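Local coordinates for protein EF0056 (Enterococcus faecalis, PDB 6ORI) that is of unknown function but, as the N-terminal part of an enterococcal surface protein with immunoglobulin-like domains, probably takes part in biofilm formation, at residues A[169-174]-A[179-184]; A[27-32]-A[66-71]; A[204-209]-A[381-386]. One frame throughout, in Å; residues are numbered along the deposited sequence. Where two conformers were deposited one is given.

Contact 1 (A[169-174]-A[179-184])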
loop_
_atom_site.group_PDB
_atom_site.type_symbol
_atom_site.label_atom_id
_atom_site.label_comp_id
_atom_site.label_asym_id
_atom_site.label_seq_id
_atom_site.Cartn_x
_atom_site.Cartn_y
_atom_site.Cartn_z
ATOM N N ILE A 169 -1.000 -8.339 0.580
ATOM C CA ILE A 169 -0.228 -9.002 1.611
ATOM C C ILE A 169 -0.815 -8.644 2.976
ATOM O O ILE A 169 -1.251 -7.509 3.203
ATOM C CB ILE A 169 1.271 -8.672 1.486
ATOM C CG1 ILE A 169 2.104 -9.635 2.342
ATOM C CG2 ILE A 169 1.543 -7.208 1.830
ATOM C CD1 ILE A 169 3.594 -9.538 2.106
ATOM N N TYR A 170 -0.908 -9.622 3.862
ATOM C CA TYR A 170 -1.545 -9.397 5.147
ATOM C C TYR A 170 -1.063 -10.406 6.163
ATOM O O TYR A 170 -0.416 -11.382 5.821
ATOM C CB TYR A 170 -3.077 -9.409 5.023
ATOM C CG TYR A 170 -3.714 -10.650 4.430
ATOM C CD1 TYR A 170 -3.664 -10.898 3.055
ATOM C CD2 TYR A 170 -4.437 -11.532 5.220
ATOM C CE1 TYR A 170 -4.282 -12.022 2.509
ATOM C CE2 TYR A 170 -5.051 -12.652 4.673
ATOM C CZ TYR A 170 -4.970 -12.869 3.313
ATOM O OH TYR A 170 -5.579 -13.948 2.719
ATOM N N LEU A 171 -1.347 -10.134 7.429
ATOM C CA LEU A 171 -0.921 -10.977 8.529
ATOM C C LEU A 171 -2.122 -11.574 9.231
ATOM O O LEU A 171 -3.059 -10.838 9.555
ATOM C CB LEU A 171 -0.127 -10.120 9.497
ATOM C CG LEU A 171 0.486 -10.831 10.686
ATOM C CD1 LEU A 171 1.558 -11.784 10.215
ATOM C CD2 LEU A 171 1.055 -9.805 11.665
ATOM N N VAL A 172 -2.095 -12.883 9.466
ATOM C CA VAL A 172 -3.164 -13.526 10.236
ATOM C C VAL A 172 -2.589 -14.154 11.482
ATOM O O VAL A 172 -1.385 -14.364 11.594
ATOM C CB VAL A 172 -3.946 -14.587 9.431
ATOM C CG1 VAL A 172 -4.554 -13.974 8.153
ATOM C CG2 VAL A 172 -3.052 -15.749 9.102
ATOM N N SER A 173 -3.484 -14.441 12.420
ATOM C CA SER A 173 -3.132 -14.990 13.704
ATOM C C SER A 173 -3.897 -16.293 13.928
ATOM O O SER A 173 -5.123 -16.300 13.971
ATOM C CB SER A 173 -3.509 -13.969 14.767
ATOM O OG SER A 173 -3.409 -14.563 16.057
ATOM N N HIS A 174 -3.173 -17.394 14.051
ATOM C CA HIS A 174 -3.810 -18.706 14.185
ATOM C C HIS A 174 -4.654 -18.814 15.476
ATOM O O HIS A 174 -5.729 -19.429 15.457
ATOM C CB HIS A 174 -2.769 -19.836 14.105
ATOM C CG HIS A 174 -2.084 -19.962 12.778
ATOM N ND1 HIS A 174 -2.740 -19.874 11.572
ATOM C CD2 HIS A 174 -0.785 -20.202 12.482
ATOM C CE1 HIS A 174 -1.872 -20.032 10.585
ATOM N NE2 HIS A 174 -0.680 -20.240 11.114
ATOM N N LYS A 179 -7.973 -14.761 11.807
ATOM C CA LYS A 179 -8.397 -13.398 11.586
ATOM C C LYS A 179 -7.181 -12.536 11.265
ATOM O O LYS A 179 -6.020 -12.907 11.556
ATOM C CB LYS A 179 -9.146 -12.854 12.804
ATOM C CG LYS A 179 -10.560 -13.423 12.940
ATOM C CD LYS A 179 -11.270 -12.814 14.150
ATOM C CE LYS A 179 -12.723 -13.207 14.204
ATOM N NZ LYS A 179 -12.880 -14.610 14.696
ATOM N N ILE A 180 -7.455 -11.409 10.635
ATOM C CA ILE A 180 -6.428 -10.511 10.158
ATOM C C ILE A 180 -6.034 -9.500 11.210
ATOM O O ILE A 180 -6.881 -8.940 11.907
ATOM C CB ILE A 180 -6.938 -9.805 8.903
ATOM C CG1 ILE A 180 -7.178 -10.857 7.817
ATOM C CG2 ILE A 180 -5.972 -8.734 8.436
ATOM C CD1 ILE A 180 -7.798 -10.281 6.548
ATOM N N VAL A 181 -4.745 -9.233 11.321
ATOM C CA VAL A 181 -4.262 -8.223 12.239
ATOM C C VAL A 181 -4.540 -6.850 11.637
ATOM O O VAL A 181 -4.039 -6.520 10.555
ATOM C CB VAL A 181 -2.782 -8.417 12.513
ATOM C CG1 VAL A 181 -2.275 -7.400 13.501
ATOM C CG2 VAL A 181 -2.540 -9.819 13.062
ATOM N N PRO A 182 -5.390 -6.052 12.304
ATOM C CA PRO A 182 -5.856 -4.837 11.622
ATOM C C PRO A 182 -4.789 -3.782 11.395
ATOM O O PRO A 182 -3.973 -3.530 12.259
ATOM C CB PRO A 182 -6.935 -4.303 12.558
ATOM C CG PRO A 182 -6.585 -4.859 13.901
ATOM C CD PRO A 182 -5.955 -6.187 13.665
ATOM N N GLY A 183 -4.791 -3.225 10.191
ATOM C CA GLY A 183 -3.786 -2.273 9.768
ATOM C C GLY A 183 -2.578 -2.922 9.098
ATOM O O GLY A 183 -1.801 -2.221 8.439
ATOM N N ILE A 184 -2.419 -4.225 9.262
ATOM C CA ILE A 184 -1.231 -4.924 8.764
ATOM C C ILE A 184 -1.655 -5.677 7.509
ATOM O O ILE A 184 -1.662 -6.915 7.445
ATOM C CB ILE A 184 -0.631 -5.846 9.830
ATOM C CG1 ILE A 184 -0.475 -5.087 11.153
ATOM C CG2 ILE A 184 0.731 -6.381 9.382
ATOM C CD1 ILE A 184 0.398 -3.836 11.080
#

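Contact 2 (A[27-32]-A[66-71])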
loop_
_atom_site.group_PDB
_atom_site.type_symbol
_atom_site.label_atom_id
_atom_site.label_comp_id
_atom_site.label_asym_id
_atom_site.label_seq_id
_atom_site.Cartn_x
_atom_site.Cartn_y
_atom_site.Cartn_z
ATOM N N LYS A 27 -7.638 -8.456 17.792
ATOM C CA LYS A 27 -7.333 -7.275 18.563
ATOM C C LYS A 27 -6.120 -6.599 17.935
ATOM O O LYS A 27 -5.328 -7.233 17.221
ATOM C CB LYS A 27 -7.055 -7.630 20.026
ATOM C CG LYS A 27 -5.767 -8.405 20.250
ATOM C CD LYS A 27 -5.526 -8.655 21.736
ATOM C CE LYS A 27 -5.158 -7.368 22.459
ATOM N NZ LYS A 27 -3.911 -7.522 23.266
ATOM N N ASN A 28 -5.953 -5.319 18.210
ATOM C CA ASN A 28 -4.813 -4.594 17.696
ATOM C C ASN A 28 -3.561 -5.040 18.413
ATOM O O ASN A 28 -3.489 -5.055 19.644
ATOM C CB ASN A 28 -5.060 -3.095 17.810
ATOM C CG ASN A 28 -6.276 -2.663 16.998
ATOM O OD1 ASN A 28 -7.402 -3.041 17.313
ATOM N ND2 ASN A 28 -6.050 -1.911 15.938
ATOM N N TYR A 29 -2.595 -5.481 17.625
ATOM C CA TYR A 29 -1.341 -6.011 18.141
ATOM C C TYR A 29 -0.227 -4.968 17.970
ATOM O O TYR A 29 -0.500 -3.803 17.780
ATOM C CB TYR A 29 -1.016 -7.358 17.464
ATOM C CG TYR A 29 -1.837 -8.525 17.978
ATOM C CD1 TYR A 29 -1.745 -8.923 19.311
ATOM C CD2 TYR A 29 -2.678 -9.242 17.143
ATOM C CE1 TYR A 29 -2.474 -10.036 19.784
ATOM C CE2 TYR A 29 -3.402 -10.331 17.608
ATOM C CZ TYR A 29 -3.318 -10.703 18.929
ATOM O OH TYR A 29 -4.043 -11.787 19.392
ATOM N N ASN A 30 1.025 -5.400 18.016
ATOM C CA ASN A 30 2.153 -4.487 18.033
ATOM C C ASN A 30 3.016 -4.586 16.778
ATOM O O ASN A 30 4.145 -4.119 16.756
ATOM C CB ASN A 30 3.027 -4.769 19.255
ATOM C CG ASN A 30 2.225 -4.876 20.538
ATOM O OD1 ASN A 30 1.345 -4.051 20.812
ATOM N ND2 ASN A 30 2.518 -5.907 21.330
ATOM N N PHE A 31 2.486 -5.207 15.742
ATOM C CA PHE A 31 3.103 -5.136 14.411
ATOM C C PHE A 31 2.783 -3.776 13.838
ATOM O O PHE A 31 1.717 -3.226 14.135
ATOM C CB PHE A 31 2.563 -6.238 13.510
ATOM C CG PHE A 31 2.837 -7.615 14.041
ATOM C CD1 PHE A 31 1.957 -8.233 14.913
ATOM C CD2 PHE A 31 3.982 -8.294 13.683
ATOM C CE1 PHE A 31 2.222 -9.489 15.410
ATOM C CE2 PHE A 31 4.250 -9.535 14.181
ATOM C CZ PHE A 31 3.378 -10.129 15.054
ATOM N N SER A 32 3.652 -3.208 13.009
ATOM C CA SER A 32 3.353 -1.918 12.411
ATOM C C SER A 32 3.542 -1.848 10.912
ATOM O O SER A 32 3.064 -0.906 10.315
ATOM C CB SER A 32 4.119 -0.780 13.089
ATOM O OG SER A 32 5.507 -0.998 13.018
ATOM N N ALA A 66 5.013 -19.582 15.734
ATOM C CA ALA A 66 4.358 -19.809 14.460
ATOM C C ALA A 66 2.938 -19.266 14.417
ATOM O O ALA A 66 2.246 -19.476 13.436
ATOM C CB ALA A 66 4.337 -21.297 14.172
ATOM N N ASN A 67 2.492 -18.557 15.449
ATOM C CA ASN A 67 1.149 -17.998 15.423
ATOM C C ASN A 67 0.883 -17.066 14.241
ATOM O O ASN A 67 -0.232 -16.985 13.736
ATOM C CB ASN A 67 0.865 -17.232 16.708
ATOM C CG ASN A 67 -0.557 -16.747 16.772
ATOM O OD1 ASN A 67 -1.495 -17.550 16.794
ATOM N ND2 ASN A 67 -0.747 -15.438 16.732
ATOM N N TRP A 68 1.922 -16.333 13.877
ATOM C CA TRP A 68 1.843 -15.218 12.949
ATOM C C TRP A 68 2.190 -15.702 11.559
ATOM O O TRP A 68 3.301 -16.165 11.307
ATOM C CB TRP A 68 2.815 -14.150 13.400
ATOM C CG TRP A 68 2.679 -13.802 14.848
ATOM C CD1 TRP A 68 3.577 -14.078 15.821
ATOM C CD2 TRP A 68 1.576 -13.138 15.487
ATOM N NE1 TRP A 68 3.112 -13.628 17.039
ATOM C CE2 TRP A 68 1.889 -13.045 16.856
ATOM C CE3 TRP A 68 0.362 -12.621 15.043
ATOM C CZ2 TRP A 68 1.035 -12.464 17.779
ATOM C CZ3 TRP A 68 -0.479 -12.022 15.958
ATOM C CH2 TRP A 68 -0.138 -11.952 17.313
ATOM N N GLU A 69 1.221 -15.583 10.659
ATOM C CA GLU A 69 1.377 -16.092 9.291
ATOM C C GLU A 69 1.122 -15.000 8.267
ATOM O O GLU A 69 0.071 -14.362 8.264
ATOM C CB GLU A 69 0.420 -17.242 9.054
ATOM C CG GLU A 69 0.544 -17.883 7.692
ATOM C CD GLU A 69 -0.288 -19.128 7.620
ATOM O OE1 GLU A 69 -1.493 -19.005 7.304
ATOM O OE2 GLU A 69 0.255 -20.204 7.949
ATOM N N ILE A 70 2.088 -14.803 7.388
ATOM C CA ILE A 70 1.958 -13.853 6.304
ATOM C C ILE A 70 1.231 -14.544 5.173
ATOM O O ILE A 70 1.568 -15.694 4.820
ATOM C CB ILE A 70 3.346 -13.407 5.811
ATOM C CG1 ILE A 70 4.098 -12.625 6.904
ATOM C CG2 ILE A 70 3.232 -12.550 4.526
ATOM C CD1 ILE A 70 5.556 -12.381 6.578
ATOM N N ARG A 71 0.214 -13.889 4.640
ATOM C CA ARG A 71 -0.493 -14.371 3.483
ATOM C C ARG A 71 -0.328 -13.405 2.337
ATOM O O ARG A 71 -0.339 -12.182 2.521
ATOM C CB ARG A 71 -1.958 -14.637 3.796
ATOM C CG ARG A 71 -2.064 -15.892 4.676
ATOM C CD ARG A 71 -3.442 -16.406 4.865
ATOM N NE ARG A 71 -3.418 -17.558 5.755
ATOM C CZ ARG A 71 -4.504 -18.162 6.200
ATOM N NH1 ARG A 71 -5.708 -17.722 5.868
ATOM N NH2 ARG A 71 -4.376 -19.190 7.010
#

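Contact 3 (A[204-209]-A[381-386])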
loop_
_atom_site.group_PDB
_atom_site.type_symbol
_atom_site.label_atom_id
_atom_site.label_comp_id
_atom_site.label_asym_id
_atom_site.label_seq_id
_atom_site.Cartn_x
_atom_site.Cartn_y
_atom_site.Cartn_z
ATOM N N SER A 204 14.973 13.574 -5.926
ATOM C CA SER A 204 15.734 14.469 -5.075
ATOM C C SER A 204 17.021 13.832 -4.557
ATOM O O SER A 204 17.052 12.638 -4.267
ATOM C CB SER A 204 14.858 14.870 -3.875
ATOM O OG SER A 204 15.539 15.762 -3.026
ATOM N N GLU A 205 18.051 14.652 -4.370
ATOM C CA GLU A 205 19.266 14.227 -3.664
ATOM C C GLU A 205 19.171 14.424 -2.141
ATOM O O GLU A 205 20.076 14.101 -1.392
ATOM C CB GLU A 205 20.469 14.993 -4.224
ATOM C CG GLU A 205 20.705 14.658 -5.680
ATOM C CD GLU A 205 21.826 15.447 -6.295
ATOM O OE1 GLU A 205 21.654 15.975 -7.424
ATOM O OE2 GLU A 205 22.899 15.520 -5.664
ATOM N N ASN A 206 18.057 14.962 -1.673
ATOM C CA ASN A 206 17.846 15.163 -0.253
ATOM C C ASN A 206 17.328 13.915 0.448
ATOM O O ASN A 206 16.309 13.353 0.048
ATOM C CB ASN A 206 16.873 16.316 -0.061
ATOM C CG ASN A 206 17.429 17.611 -0.564
ATOM O OD1 ASN A 206 18.559 17.965 -0.250
ATOM N ND2 ASN A 206 16.659 18.306 -1.367
ATOM N N ASN A 207 18.040 13.473 1.480
ATOM C CA ASN A 207 17.574 12.383 2.334
ATOM C C ASN A 207 17.210 11.162 1.526
ATOM O O ASN A 207 16.181 10.510 1.789
ATOM C CB ASN A 207 16.385 12.868 3.151
ATOM C CG ASN A 207 16.684 14.182 3.868
ATOM O OD1 ASN A 207 16.229 15.243 3.447
ATOM N ND2 ASN A 207 17.498 14.128 4.911
ATOM N N SER A 208 18.060 10.813 0.564
ATOM C CA SER A 208 17.719 9.776 -0.400
ATOM C C SER A 208 17.852 8.344 0.127
ATOM O O SER A 208 17.478 7.410 -0.585
ATOM C CB SER A 208 18.609 9.916 -1.611
ATOM O OG SER A 208 19.951 9.803 -1.192
ATOM N N ASP A 209 18.366 8.180 1.354
ATOM C CA ASP A 209 18.520 6.874 1.987
ATOM C C ASP A 209 17.670 6.744 3.245
ATOM O O ASP A 209 17.941 5.863 4.081
ATOM C CB ASP A 209 19.994 6.639 2.337
ATOM C CG ASP A 209 20.563 7.694 3.269
ATOM O OD1 ASP A 209 19.881 8.712 3.547
ATOM O OD2 ASP A 209 21.719 7.497 3.729
ATOM N N LEU A 381 6.180 12.245 -1.357
ATOM C CA LEU A 381 6.749 13.461 -0.780
ATOM C C LEU A 381 7.733 14.049 -1.759
ATOM O O LEU A 381 8.427 13.304 -2.468
ATOM C CB LEU A 381 7.447 13.156 0.551
ATOM C CG LEU A 381 6.586 12.499 1.636
ATOM C CD1 LEU A 381 7.365 12.415 2.927
ATOM C CD2 LEU A 381 5.279 13.211 1.876
ATOM N N SER A 382 7.821 15.374 -1.788
ATOM C CA SER A 382 8.804 16.057 -2.619
ATOM C C SER A 382 9.494 17.108 -1.794
ATOM O O SER A 382 8.975 17.549 -0.747
ATOM C CB SER A 382 8.171 16.673 -3.856
ATOM O OG SER A 382 7.205 17.625 -3.478
ATOM N N ASP A 383 10.677 17.494 -2.231
ATOM C CA ASP A 383 11.340 18.651 -1.639
ATOM C C ASP A 383 10.725 19.947 -2.177
ATOM O O ASP A 383 9.767 19.942 -2.960
ATOM C CB ASP A 383 12.869 18.560 -1.810
ATOM C CG ASP A 383 13.344 18.675 -3.247
ATOM O OD1 ASP A 383 12.629 19.185 -4.116
ATOM O OD2 ASP A 383 14.488 18.220 -3.491
ATOM N N THR A 384 11.294 21.065 -1.768
ATOM C CA THR A 384 10.749 22.346 -2.138
ATOM C C THR A 384 10.833 22.605 -3.633
ATOM O O THR A 384 10.070 23.408 -4.162
ATOM C CB THR A 384 11.458 23.403 -1.312
ATOM O OG1 THR A 384 10.778 24.642 -1.445
ATOM C CG2 THR A 384 12.940 23.535 -1.668
ATOM N N ASN A 385 11.734 21.912 -4.316
ATOM C CA ASN A 385 11.874 22.009 -5.763
ATOM C C ASN A 385 11.113 20.912 -6.516
ATOM O O ASN A 385 11.392 20.644 -7.674
ATOM C CB ASN A 385 13.351 21.979 -6.155
ATOM C CG ASN A 385 13.980 23.342 -6.149
ATOM O OD1 ASN A 385 13.313 24.364 -6.017
ATOM N ND2 ASN A 385 15.279 23.366 -6.306
ATOM N N LYS A 386 10.134 20.300 -5.850
ATOM C CA LYS A 386 9.221 19.328 -6.482
ATOM C C LYS A 386 9.892 17.990 -6.844
ATOM O O LYS A 386 9.289 17.159 -7.521
ATOM C CB LYS A 386 8.530 19.931 -7.713
ATOM C CG LYS A 386 7.775 21.203 -7.387
ATOM C CD LYS A 386 7.054 21.820 -8.584
ATOM C CE LYS A 386 7.994 22.569 -9.494
ATOM N NZ LYS A 386 7.223 23.197 -10.619
#

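Contact 1 (A[169-174]-A[179-184])
V172 and I180 pair across a short antiparallel hairpin, a buried backbone contact in which strand 166-173 meets strand 179-181 and the turn that follows it. The two are a non-hydrogen-bonded pair, their CA atoms 4.4 Å apart. Beyond it L171 serves as both donor and acceptor: its O receives V181 N at 2.9 Å, nearly straight (171°), and its N reaches I184 O at 3.2 Å with a more bent bond (139°). The second bond is possible because a type II turn from V181 to I184 swings the chain round a corner.

On the face carrying V172 and I180, V172 CG1 lies 4.1 Å from I180 CG1, and I180 CD1 touches Y170 CD2 at 3.8 Å, these last two side chains crossing at about a right angle. The L171 side chain lies on the other side; with CG anti to its backbone N (chi1 -176°), it runs alongside both V181 and I184. L171 CD2 comes 3.9 Å from V181 CG2, and L171 CB 3.8 Å from I184 CG2. F31 also packs on L171. The arrangement is a beta hairpin whose returning strand breaks at a corner, so that 179-181 and 184-189 both pair with strand 166-173.

Contact 2 (A[27-32]-A[66-71])
W68 is engaged by two aromatic rings in opposite roles: its six-membered ring offers an edge to Y29 and a face to F31. Toward Y29, W68 CH2 stands over the centre of the phenol ring, 3.7 Å from Y29 CE2, with the planes at 80°, a T-shaped pair. Toward F31 the roles reverse, as the phenyl edge is directed at the indole and F31 CZ lies 3.5 Å from W68 CD2. This second edge-to-face pair is more inclined, at 63°, although both have ring centroids 4.8 Å apart. W68 CG lies anti to its carbonyl carbon, beside the backbone N (chi1 -50°), which carries the indole across toward 27-32.

The opposite face of the indole carries N67 ND2 near its rim, so its two faces meet an amide nitrogen and a phenyl edge. K27 CG likewise backs Y29 on the face away from W68. F31 CA and W68 CA stay 10.3 Å apart, a distance the three rings alone bridge. Y29 OH bonds to D176 and Q175. Contact between the segments is therefore aromatic and dispersive, with C-H edges set against pi faces, and the phenol hydroxyl adds a polar tether to the loop after strand 166-173.

Contact 3 (A[204-209]-A[381-386])
S204 and N206 both direct their side chains at one carboxylate oxygen, D383 OD2, and the two approaches differ. S204 OG donates to D383 OD2 at 2.7 Å, coming from above the carboxylate plane, 39° out of it. N206 ND2 reaches the same D383 OD2 at 3.0 Å, but this bond is weak and bent. The N206 and D383 side chains cross at about a right angle, and the amide plane is turned 64° from that of the carboxylate, so the two flat groups meet askew. Two donors on one oxygen probably stabilise the carboxylate in its ionised form.

The serine is set for a double role. Its hydroxyl stands anti to the backbone N (chi1 -179°) and beside the carbonyl carbon, where S204 OG also accepts from N206 N at 3.0 Å. That closes an ST turn, which folds the loop so that S204 and N206 lie next to each other before the same acceptor. The loop precedes strand 211-221, an edge strand of a five-stranded antiparallel sheet, whereas D383 follows strand 375-382 of a four-stranded one; the contact thus joins the loop ends of two sheets.

On its own side D383 begins a type I turn, closed by K386 N bonding to D383 O at 2.9 Å. D383 CG sits between its backbone N and carbonyl carbon, which leaves the other oxygen, OD1, turned back over the turn. There D383 OD1 takes a weak bond from N385 N at 2.9 Å and a hydrogen bond from K387 N.

From the N terminus, contact 2 comes first, closing a loop of 33 residues between the start of strand 31-38 and strand 68-74. Contact 1 follows with a tight hairpin of four intervening residues, and contact 3 spans 171 residues, bringing the loop before strand 211-221 to the end of strand 375-382. The three lie in series, none nested in or crossing another. Contacts 1 and 2 adjoin, their centres about 5 Å apart, through neighbouring strands 166-173 and 68-74: Y170 O lies 2.8 Å from R71 N, and S173 OG 2.9 Å from N67 ND2, both probable hydrogen bonds. Contact 3 belongs to the C-terminal sheets, its centre about 33 Å from either of the others.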